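Local coordinates for MHC class I protein (Ginglymostoma cirratum, PDB 6LUP) that probably presents peptides to T cells as the heavy chain of a shark MHC class I molecule, holding them in a groove between two helices, at residues 7-12 and 63-68. Residues are numbered along the deposited sequence; the frame is centred on the assembly and turned at random.
Sequences YFFTWS and QTLRGW
F9 and W68 form an inclined edge-to-face aromatic pair: the CE2 corner of the phenylalanine is directed at one face of the indole. F9 CE2 stands 3.6 Å above the W68 ring plane, displaced toward the rim, and its distance to W68 CD1 is 3.7 Å. The ring planes are inclined at 53°. The phenyl centroid is 4.7 Å from that of the five-membered ring, which places the approach on the pyrrole half of the indole. The same phenyl corner also meets L65, whose CD1 methyl comes to 3.7 Å from F9 CE2; the two partners, one helical turn apart, meet this corner from adjacent rather than opposing directions. In the class I groove, strand 3-12 belongs to the antiparallel floor and helix 55-82 is the alpha 1 wall. The short segments fit that design, with axes 11.4 Å apart at closest approach and running at 40°, a spacing bridged by large side chains. W68 also faces the ligand: W68 NE1 hydrogen-bonds to the backbone of the bound peptide, while L65 packs on an apolar peptide side chain. Further along the strand, W11 has CG anti to its own carbonyl carbon, a torsion that turns the NE1 edge of the indole to W68 O, which lies near the W11 ring plane. W11 NE1 donates to W68 O at 3.0 Å, but the N-H...O angle of 128° marks the bond as weak; a second weak bond goes to E69 O. W11 CZ2 additionally packs 4.0 Å from W68 CB, and F21 stacks on the W11 ring.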
loop_
_atom_site.group_PDB
_atom_site.type_symbol
_atom_site.label_atom_id
_atom_site.label_comp_id
_atom_site.label_asym_id
_atom_site.label_seq_id
_atom_site.Cartn_x
_atom_site.Cartn_y
_atom_site.Cartn_z
ATOM N N TYR A 7 -2.145 6.256 9.099
ATOM C CA TYR A 7 -1.387 5.184 9.741
ATOM C C TYR A 7 -2.102 3.843 9.634
ATOM O O TYR A 7 -3.329 3.776 9.738
ATOM C CB TYR A 7 -1.147 5.515 11.206
ATOM C CG TYR A 7 -0.080 6.547 11.429
ATOM C CD1 TYR A 7 -0.382 7.910 11.413
ATOM C CD2 TYR A 7 1.241 6.166 11.657
ATOM C CE1 TYR A 7 0.601 8.861 11.626
ATOM C CE2 TYR A 7 2.231 7.110 11.868
ATOM C CZ TYR A 7 1.906 8.453 11.853
ATOM O OH TYR A 7 2.889 9.386 12.061
ATOM N N PHE A 8 -1.324 2.779 9.440
ATOM C CA PHE A 8 -1.860 1.429 9.255
ATOM C C PHE A 8 -1.190 0.476 10.232
ATOM O O PHE A 8 0.025 0.282 10.180
ATOM C CB PHE A 8 -1.654 0.951 7.809
ATOM C CG PHE A 8 -2.310 1.833 6.781
ATOM C CD1 PHE A 8 -1.726 3.041 6.397
ATOM C CD2 PHE A 8 -3.522 1.471 6.207
ATOM C CE1 PHE A 8 -2.340 3.870 5.467
ATOM C CE2 PHE A 8 -4.141 2.292 5.271
ATOM C CZ PHE A 8 -3.548 3.491 4.900
ATOM N N PHE A 9 -1.990 -0.103 11.126
ATOM C CA PHE A 9 -1.492 -0.995 12.167
ATOM C C PHE A 9 -1.951 -2.417 11.880
ATOM O O PHE A 9 -3.141 -2.648 11.665
ATOM C CB PHE A 9 -2.059 -0.601 13.534
ATOM C CG PHE A 9 -1.736 0.801 13.976
ATOM C CD1 PHE A 9 -2.325 1.902 13.361
ATOM C CD2 PHE A 9 -0.894 1.017 15.057
ATOM C CE1 PHE A 9 -2.045 3.193 13.797
ATOM C CE2 PHE A 9 -0.613 2.304 15.501
ATOM C CZ PHE A 9 -1.184 3.395 14.869
ATOM N N THR A 10 -1.018 -3.367 11.886
ATOM C CA THR A 10 -1.373 -4.779 11.743
ATOM C C THR A 10 -0.803 -5.604 12.893
ATOM O O THR A 10 0.411 -5.626 13.110
ATOM C CB THR A 10 -0.899 -5.371 10.400
ATOM O OG1 THR A 10 -1.432 -4.599 9.322
ATOM C CG2 THR A 10 -1.359 -6.816 10.246
ATOM N N TRP A 11 -1.696 -6.265 13.624
ATOM C CA TRP A 11 -1.313 -7.255 14.623
ATOM C C TRP A 11 -1.609 -8.653 14.091
ATOM O O TRP A 11 -2.740 -8.954 13.696
ATOM C CB TRP A 11 -2.067 -7.038 15.933
ATOM C CG TRP A 11 -1.735 -5.766 16.650
ATOM C CD1 TRP A 11 -0.796 -5.598 17.624
ATOM C CD2 TRP A 11 -2.356 -4.485 16.466
ATOM N NE1 TRP A 11 -0.787 -4.294 18.060
ATOM C CE2 TRP A 11 -1.733 -3.588 17.367
ATOM C CE3 TRP A 11 -3.375 -4.007 15.633
ATOM C CZ2 TRP A 11 -2.096 -2.237 17.454
ATOM C CZ3 TRP A 11 -3.738 -2.665 15.724
ATOM C CH2 TRP A 11 -3.098 -1.797 16.629
ATOM N N SER A 12 -0.583 -9.498 14.069
ATOM C CA SER A 12 -0.727 -10.891 13.643
ATOM C C SER A 12 -0.481 -11.847 14.793
ATOM O O SER A 12 0.310 -11.565 15.694
ATOM C CB SER A 12 0.238 -11.221 12.505
ATOM O OG SER A 12 -0.054 -10.461 11.351
ATOM N N GLN A 63 7.505 5.423 21.822
ATOM C CA GLN A 63 6.706 5.167 23.020
ATOM C C GLN A 63 5.222 4.935 22.710
ATOM O O GLN A 63 4.594 4.036 23.281
ATOM C CB GLN A 63 6.868 6.313 24.024
ATOM C CG GLN A 63 6.050 6.156 25.295
ATOM C CD GLN A 63 6.484 4.969 26.141
ATOM O OE1 GLN A 63 7.649 4.854 26.518
ATOM N NE2 GLN A 63 5.544 4.087 26.450
ATOM N N THR A 64 4.675 5.746 21.809
ATOM C CA THR A 64 3.285 5.629 21.386
ATOM C C THR A 64 3.024 4.226 20.832
ATOM O O THR A 64 2.061 3.548 21.221
ATOM C CB THR A 64 2.954 6.687 20.311
ATOM O OG1 THR A 64 3.128 8.000 20.856
ATOM C CG2 THR A 64 1.531 6.536 19.797
ATOM N N LEU A 65 3.899 3.796 19.929
ATOM C CA LEU A 65 3.746 2.511 19.269
ATOM C C LEU A 65 3.992 1.356 20.231
ATOM O O LEU A 65 3.407 0.280 20.083
ATOM C CB LEU A 65 4.647 2.427 18.035
ATOM C CG LEU A 65 4.060 2.889 16.690
ATOM C CD1 LEU A 65 3.009 1.915 16.182
ATOM C CD2 LEU A 65 3.469 4.290 16.764
ATOM N N ARG A 66 4.835 1.594 21.233
ATOM C CA ARG A 66 5.046 0.611 22.288
ATOM C C ARG A 66 3.785 0.365 23.100
ATOM O O ARG A 66 3.584 -0.736 23.597
ATOM C CB ARG A 66 6.209 1.010 23.191
ATOM C CG ARG A 66 7.547 0.583 22.621
ATOM C CD ARG A 66 8.689 1.317 23.287
ATOM N NE ARG A 66 9.964 0.973 22.672
ATOM C CZ ARG A 66 11.142 1.122 23.264
ATOM N NH1 ARG A 66 11.215 1.600 24.501
ATOM N NH2 ARG A 66 12.251 0.781 22.621
ATOM N N GLY A 67 2.941 1.387 23.226
ATOM C CA GLY A 67 1.640 1.242 23.872
ATOM C C GLY A 67 0.669 0.462 23.001
ATOM O O GLY A 67 -0.124 -0.342 23.502
ATOM N N TRP A 68 0.735 0.696 21.690
ATOM C CA TRP A 68 -0.138 0.012 20.736
ATOM C C TRP A 68 0.196 -1.474 20.602
ATOM O O TRP A 68 -0.689 -2.286 20.351
ATOM C CB TRP A 68 -0.068 0.670 19.353
ATOM C CG TRP A 68 -0.841 1.956 19.209
ATOM C CD1 TRP A 68 -0.321 3.208 19.036
ATOM C CD2 TRP A 68 -2.268 2.113 19.201
ATOM N NE1 TRP A 68 -1.334 4.137 18.931
ATOM C CE2 TRP A 68 -2.538 3.492 19.029
ATOM C CE3 TRP A 68 -3.343 1.228 19.332
ATOM C CZ2 TRP A 68 -3.834 4.004 18.977
ATOM C CZ3 TRP A 68 -4.636 1.737 19.287
ATOM C CH2 TRP A 68 -4.869 3.115 19.109
#